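Local coordinates for glycosyltransferase Gtf1 (Streptococcus pneumoniae, PDB 4PQG), which is a glycosyltransferase of the GT-B fold with an added extended beta-sheet domain, and binds uridine-5'-diphosphate, at residues T48-A53 with Y170-Y175; Y183-N188 with E193-K198. All blocks are in the same frame, centred on the assembly; numbering follows the deposited sequence.

Contact 1. Residues T48-A53 with Y170-Y175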
loop_
_atom_site.group_PDB
_atom_site.type_symbol
_atom_site.label_atom_id
_atom_site.label_comp_id
_atom_site.label_asym_id
_atom_site.label_seq_id
_atom_site.Cartn_x
_atom_site.Cartn_y
_atom_site.Cartn_z
ATOM N N THR A 48 11.647 -2.623 2.891
ATOM C CA THR A 48 12.746 -3.597 2.728
ATOM C C THR A 48 12.913 -4.162 1.321
ATOM O O THR A 48 13.956 -4.791 1.021
ATOM C CB THR A 48 12.630 -4.773 3.725
ATOM O OG1 THR A 48 11.365 -5.420 3.554
ATOM C CG2 THR A 48 12.765 -4.281 5.174
ATOM N N ASP A 49 11.903 -3.959 0.462
ATOM C CA ASP A 49 11.965 -4.404 -0.929
ATOM C C ASP A 49 12.973 -3.610 -1.731
ATOM O O ASP A 49 13.183 -2.423 -1.498
ATOM C CB ASP A 49 10.612 -4.271 -1.631
ATOM C CG ASP A 49 9.631 -5.371 -1.261
ATOM O OD1 ASP A 49 9.960 -6.299 -0.476
ATOM O OD2 ASP A 49 8.504 -5.292 -1.769
ATOM N N MET A 50 13.572 -4.271 -2.712
ATOM C CA MET A 50 14.369 -3.583 -3.720
ATOM C C MET A 50 13.409 -2.835 -4.673
ATOM O O MET A 50 12.581 -3.452 -5.352
ATOM C CB MET A 50 15.247 -4.604 -4.464
ATOM C CG MET A 50 16.024 -4.025 -5.651
ATOM S SD MET A 50 17.266 -2.845 -5.074
ATOM C CE MET A 50 18.400 -3.921 -4.186
ATOM N N ILE A 51 13.494 -1.504 -4.681
ATOM C CA ILE A 51 12.634 -0.641 -5.502
ATOM C C ILE A 51 13.551 0.209 -6.379
ATOM O O ILE A 51 14.221 1.123 -5.863
ATOM C CB ILE A 51 11.806 0.344 -4.625
ATOM C CG1 ILE A 51 11.044 -0.365 -3.498
ATOM C CG2 ILE A 51 10.890 1.220 -5.485
ATOM C CD1 ILE A 51 9.963 -1.319 -3.952
ATOM N N LEU A 52 13.558 -0.065 -7.683
ATOM C CA LEU A 52 14.441 0.606 -8.626
ATOM C C LEU A 52 13.683 1.147 -9.840
ATOM O O LEU A 52 14.148 2.079 -10.498
ATOM C CB LEU A 52 15.563 -0.350 -9.083
ATOM C CG LEU A 52 16.647 -0.633 -8.019
ATOM C CD1 LEU A 52 17.663 -1.658 -8.504
ATOM C CD2 LEU A 52 17.359 0.644 -7.565
ATOM N N ALA A 53 12.514 0.574 -10.114
ATOM C CA ALA A 53 11.693 0.993 -11.260
ATOM C C ALA A 53 11.289 2.458 -11.113
ATOM O O ALA A 53 11.110 3.178 -12.107
ATOM C CB ALA A 53 10.463 0.102 -11.377
ATOM N N TYR A 170 24.255 -9.502 -12.722
ATOM C CA TYR A 170 25.151 -10.170 -11.761
ATOM C C TYR A 170 25.567 -9.362 -10.524
ATOM O O TYR A 170 25.966 -9.946 -9.506
ATOM C CB TYR A 170 26.376 -10.782 -12.451
ATOM C CG TYR A 170 27.254 -9.804 -13.177
ATOM C CD1 TYR A 170 28.328 -9.185 -12.531
ATOM C CD2 TYR A 170 27.028 -9.502 -14.526
ATOM C CE1 TYR A 170 29.153 -8.285 -13.197
ATOM C CE2 TYR A 170 27.850 -8.599 -15.201
ATOM C CZ TYR A 170 28.912 -7.995 -14.533
ATOM O OH TYR A 170 29.728 -7.102 -15.201
ATOM N N GLN A 171 25.492 -8.040 -10.603
ATOM C CA GLN A 171 25.969 -7.198 -9.494
ATOM C C GLN A 171 25.161 -5.918 -9.407
ATOM O O GLN A 171 24.809 -5.322 -10.438
ATOM C CB GLN A 171 27.456 -6.852 -9.674
ATOM C CG GLN A 171 28.100 -6.016 -8.565
ATOM C CD GLN A 171 29.606 -5.891 -8.748
ATOM O OE1 GLN A 171 30.250 -6.835 -9.194
ATOM N NE2 GLN A 171 30.172 -4.717 -8.420
ATOM N N ARG A 172 24.873 -5.516 -8.170
ATOM C CA ARG A 172 24.309 -4.202 -7.872
ATOM C C ARG A 172 25.235 -3.506 -6.901
ATOM O O ARG A 172 25.629 -4.103 -5.905
ATOM C CB ARG A 172 22.963 -4.343 -7.176
ATOM C CG ARG A 172 21.850 -4.800 -8.054
ATOM C CD ARG A 172 20.552 -4.228 -7.517
ATOM N NE ARG A 172 19.438 -4.719 -8.310
ATOM C CZ ARG A 172 18.677 -5.764 -8.001
ATOM N NH1 ARG A 172 18.888 -6.470 -6.897
ATOM N NH2 ARG A 172 17.682 -6.103 -8.813
ATOM N N THR A 173 25.559 -2.247 -7.160
ATOM C CA THR A 173 26.441 -1.497 -6.261
ATOM C C THR A 173 25.700 -0.243 -5.807
ATOM O O THR A 173 25.037 0.400 -6.615
ATOM C CB THR A 173 27.779 -1.122 -6.952
ATOM O OG1 THR A 173 28.537 -2.304 -7.218
ATOM C CG2 THR A 173 28.632 -0.179 -6.076
ATOM N N PHE A 174 25.811 0.079 -4.522
ATOM C CA PHE A 174 25.234 1.304 -3.957
ATOM C C PHE A 174 26.339 2.283 -3.577
ATOM O O PHE A 174 27.388 1.871 -3.051
ATOM C CB PHE A 174 24.293 0.990 -2.778
ATOM C CG PHE A 174 22.975 0.399 -3.218
ATOM C CD1 PHE A 174 21.853 1.210 -3.379
ATOM C CD2 PHE A 174 22.866 -0.956 -3.533
ATOM C CE1 PHE A 174 20.651 0.682 -3.830
ATOM C CE2 PHE A 174 21.665 -1.493 -3.973
ATOM C CZ PHE A 174 20.551 -0.669 -4.126
ATOM N N TYR A 175 26.089 3.564 -3.837
ATOM C CA TYR A 175 27.096 4.620 -3.703
ATOM C C TYR A 175 26.793 5.623 -2.596
ATOM O O TYR A 175 25.624 5.787 -2.164
ATOM C CB TYR A 175 27.236 5.397 -5.016
ATOM C CG TYR A 175 27.631 4.520 -6.169
ATOM C CD1 TYR A 175 28.968 4.233 -6.416
ATOM C CD2 TYR A 175 26.656 3.980 -7.021
ATOM C CE1 TYR A 175 29.341 3.412 -7.460
ATOM C CE2 TYR A 175 27.011 3.163 -8.080
ATOM C CZ TYR A 175 28.359 2.876 -8.284
ATOM O OH TYR A 175 28.730 2.058 -9.325
#
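With chi1 at 174°, M50 carries CG away from its own N, then turns at chi2 and again at chi3, which brings SD and CE toward the strand. R172 runs nearly straight from CG to NE to meet it. The two side chains pass alongside each other, pointing opposite ways. CG of M50 sits over the centre of one face of the R172 guanidinium, 3.9 Å from CZ. Beyond these bends, the methyl CE of M50 lies 3.8 Å from NH1 of R172. The same methyl reaches the edge of the F174 ring, with CE of M50 3.9 Å from CZ of F174. SD of M50 is 5.4 Å from the centroid of that ring and 86° off its normal. This is a Met-aromatic contact of the edge type, with the sulfur close to the ring plane.

L52 adds a second apolar group. Its CD1 comes to 3.5 Å from NE of R172, obliquely to the guanidinium, and to 4.0 Å from CD of R172. The arginine is therefore packed against carbon from M50 and L52, and its charge is met by another residue. E158, on strand 154-163, forms a salt bridge with NE of R172. E192 is a long, weak ion partner of NH1.

The backbones stay well apart, with CA of M50 10.8 Å from CA of R172, so side chains alone span the gap. L52 also touches E158, and M50 also touches Y74 of helix 73-76. F174 meets the ring of Y183 on the next strand. The contact packs the loop that leaves strand 42-47 of the Rossmann-like N-terminal domain of a GT-B glycosyltransferase against strand 166-175 of the long antiparallel sheet inserted in that domain.

Contact 2. Residues Y183-N188 with E193-K198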
loop_
_atom_site.group_PDB
_atom_site.type_symbol
_atom_site.label_atom_id
_atom_site.label_comp_id
_atom_site.label_asym_id
_atom_site.label_seq_id
_atom_site.Cartn_x
_atom_site.Cartn_y
_atom_site.Cartn_z
ATOM N N TYR A 183 28.758 -0.666 -0.942
ATOM C CA TYR A 183 28.669 -2.121 -0.911
ATOM C C TYR A 183 28.187 -2.661 -2.249
ATOM O O TYR A 183 27.569 -1.923 -3.022
ATOM C CB TYR A 183 27.769 -2.588 0.240
ATOM C CG TYR A 183 26.278 -2.300 0.094
ATOM C CD1 TYR A 183 25.397 -3.276 -0.395
ATOM C CD2 TYR A 183 25.751 -1.061 0.453
ATOM C CE1 TYR A 183 24.019 -3.023 -0.492
ATOM C CE2 TYR A 183 24.386 -0.784 0.340
ATOM C CZ TYR A 183 23.526 -1.771 -0.124
ATOM O OH TYR A 183 22.174 -1.505 -0.223
ATOM N N ASP A 184 28.486 -3.931 -2.514
ATOM C CA ASP A 184 28.060 -4.615 -3.743
ATOM C C ASP A 184 27.137 -5.758 -3.357
ATOM O O ASP A 184 27.343 -6.395 -2.330
ATOM C CB ASP A 184 29.257 -5.186 -4.529
ATOM C CG ASP A 184 30.385 -4.179 -4.704
ATOM O OD1 ASP A 184 30.098 -3.048 -5.189
ATOM O OD2 ASP A 184 31.561 -4.517 -4.367
ATOM N N ILE A 185 26.131 -6.031 -4.177
ATOM C CA ILE A 185 25.326 -7.214 -3.948
ATOM C C ILE A 185 25.611 -8.122 -5.118
ATOM O O ILE A 185 25.428 -7.717 -6.264
ATOM C CB ILE A 185 23.809 -6.925 -3.869
ATOM C CG1 ILE A 185 23.521 -5.751 -2.910
ATOM C CG2 ILE A 185 23.056 -8.208 -3.484
ATOM C CD1 ILE A 185 22.084 -5.219 -2.988
ATOM N N LEU A 186 26.092 -9.322 -4.831
ATOM C CA LEU A 186 26.322 -10.300 -5.883
ATOM C C LEU A 186 25.016 -11.051 -6.078
ATOM O O LEU A 186 24.468 -11.598 -5.125
ATOM C CB LEU A 186 27.493 -11.221 -5.531
ATOM C CG LEU A 186 28.820 -10.484 -5.287
ATOM C CD1 LEU A 186 29.940 -11.509 -5.085
ATOM C CD2 LEU A 186 29.163 -9.524 -6.428
ATOM N N MET A 187 24.520 -11.038 -7.320
ATOM C CA MET A 187 23.216 -11.578 -7.664
ATOM C C MET A 187 23.328 -12.955 -8.292
ATOM O O MET A 187 24.287 -13.255 -9.003
ATOM C CB MET A 187 22.499 -10.640 -8.648
ATOM C CG MET A 187 22.363 -9.207 -8.163
ATOM S SD MET A 187 21.310 -9.042 -6.703
ATOM C CE MET A 187 19.800 -9.809 -7.307
ATOM N N ASN A 188 22.329 -13.791 -8.042
ATOM C CA ASN A 188 22.233 -15.065 -8.741
ATOM C C ASN A 188 20.766 -15.363 -9.023
ATOM O O ASN A 188 19.984 -15.675 -8.114
ATOM C CB ASN A 188 22.923 -16.191 -7.956
ATOM C CG ASN A 188 22.781 -17.556 -8.625
ATOM O OD1 ASN A 188 22.383 -17.662 -9.782
ATOM N ND2 ASN A 188 23.106 -18.603 -7.887
ATOM N N GLU A 193 22.601 -12.749 -3.019
ATOM C CA GLU A 193 23.297 -13.812 -2.304
ATOM C C GLU A 193 24.348 -13.298 -1.328
ATOM O O GLU A 193 24.453 -13.776 -0.208
ATOM C CB GLU A 193 23.904 -14.815 -3.296
ATOM C CG GLU A 193 22.857 -15.712 -3.947
ATOM C CD GLU A 193 23.436 -16.942 -4.634
ATOM O OE1 GLU A 193 24.665 -16.989 -4.906
ATOM O OE2 GLU A 193 22.647 -17.867 -4.913
ATOM N N VAL A 194 25.116 -12.309 -1.758
ATOM C CA VAL A 194 26.246 -11.820 -0.973
ATOM C C VAL A 194 26.229 -10.297 -0.999
ATOM O O VAL A 194 26.063 -9.695 -2.065
ATOM C CB VAL A 194 27.567 -12.352 -1.581
ATOM C CG1 VAL A 194 28.779 -11.693 -0.955
ATOM C CG2 VAL A 194 27.668 -13.875 -1.466
ATOM N N TYR A 195 26.392 -9.677 0.172
ATOM C CA TYR A 195 26.475 -8.227 0.278
ATOM C C TYR A 195 27.856 -7.883 0.772
ATOM O O TYR A 195 28.182 -8.117 1.947
ATOM C CB TYR A 195 25.456 -7.673 1.279
ATOM C CG TYR A 195 24.032 -8.100 1.025
ATOM C CD1 TYR A 195 23.103 -7.196 0.494
ATOM C CD2 TYR A 195 23.594 -9.403 1.336
ATOM C CE1 TYR A 195 21.795 -7.565 0.260
ATOM C CE2 TYR A 195 22.273 -9.783 1.109
ATOM C CZ TYR A 195 21.382 -8.851 0.569
ATOM O OH TYR A 195 20.075 -9.176 0.343
ATOM N N HIS A 196 28.674 -7.351 -0.127
ATOM C CA HIS A 196 30.086 -7.184 0.165
ATOM C C HIS A 196 30.312 -5.764 0.581
ATOM O O HIS A 196 30.216 -4.850 -0.247
ATOM C CB HIS A 196 30.958 -7.563 -1.038
ATOM C CG HIS A 196 32.427 -7.769 -0.685
ATOM N ND1 HIS A 196 33.150 -6.850 -0.007
ATOM C CD2 HIS A 196 33.291 -8.834 -0.945
ATOM C CE1 HIS A 196 34.400 -7.312 0.176
ATOM N NE2 HIS A 196 34.486 -8.523 -0.409
ATOM N N PHE A 197 30.602 -5.568 1.864
ATOM C CA PHE A 197 30.816 -4.212 2.388
ATOM C C PHE A 197 32.277 -3.743 2.412
ATOM O O PHE A 197 32.601 -2.782 3.109
ATOM C CB PHE A 197 30.173 -4.035 3.768
ATOM C CG PHE A 197 28.715 -3.691 3.710
ATOM C CD1 PHE A 197 28.283 -2.408 4.018
ATOM C CD2 PHE A 197 27.773 -4.649 3.330
ATOM C CE1 PHE A 197 26.933 -2.077 3.972
ATOM C CE2 PHE A 197 26.416 -4.327 3.276
ATOM C CZ PHE A 197 25.999 -3.039 3.601
ATOM N N LYS A 198 33.129 -4.410 1.632
ATOM C CA LYS A 198 34.543 -4.042 1.431
ATOM C C LYS A 198 35.411 -4.553 2.577
ATOM O O LYS A 198 36.376 -5.282 2.337
ATOM C CB LYS A 198 34.783 -2.531 1.159
ATOM C CG LYS A 198 33.823 -1.829 0.171
ATOM C CD LYS A 198 33.825 -2.460 -1.202
ATOM C CE LYS A 198 33.139 -1.573 -2.240
ATOM N NZ LYS A 198 33.476 -2.051 -3.612
HETATM O O HOH W 1 32.050 -1.544 -5.982
#
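Y183-N188 and E193-K198 pair across an antiparallel beta hairpin in the extended beta-sheet domain, strand 181-188 beside strand 191-196. D184 and H196 form a hydrogen-bonded pair, with N of H196 2.7 Å from O of D184. I185 and Y195 are the non-hydrogen-bonded pair that follows. At L186 the ladder meets a classic beta bulge. E193 and V194 both face this residue: its N bonds to O of V194, and its O takes N of E193 at 3.0 Å.

On the face of I185 and Y195, CG2 of I185 lies over one face of the tyrosine ring, and CG1 comes nearer, 3.7 Å from CD1 of Y195. F208 of helix 205-215 stacks on Y195. Just past strand 191-196, the F197 ring lies beside that of Y183, nearly parallel (4°) but strongly offset, with CZ of F197 over the rim of the Y183 face. The F197 centre is covered instead by CB of Y183, a CH-pi contact 3.5 Å from the centroid.

On the other face, K198 bends at chi2 (-59°) and crosses D184 at about a right angle. Its NZ forms a salt bridge with OD2 of D184 at 3.2 Å, on the syn side but somewhat out of the carboxylate plane. A water links OD1 of D184 to NZ, and OD1 hydrogen-bonds OG1 of T173. ND2 of N188 reaches OE2 of E193 from above the carboxylate plane.

Overall arrangement
From the N terminus, the chain leaves strand 42-47 and enters the loop 48-53. Contact 1 closes a long excursion of 116 residues, which includes most of the antiparallel sheet, when strand 166-175 returns to this loop. The chain then turns into strand 181-188, and contact 2 closes a short hairpin with strand 191-196. The two contacts follow in series, without nesting or crossing. Their centres are about 10 Å apart. Strands 166-175 and 181-188 are sheet neighbours, joined by backbone hydrogen bonds such as the one between I185 N and R172 O. Contact 1 ties the sheet to the N-terminal domain, whereas contact 2 ties neighbouring strands within the sheet.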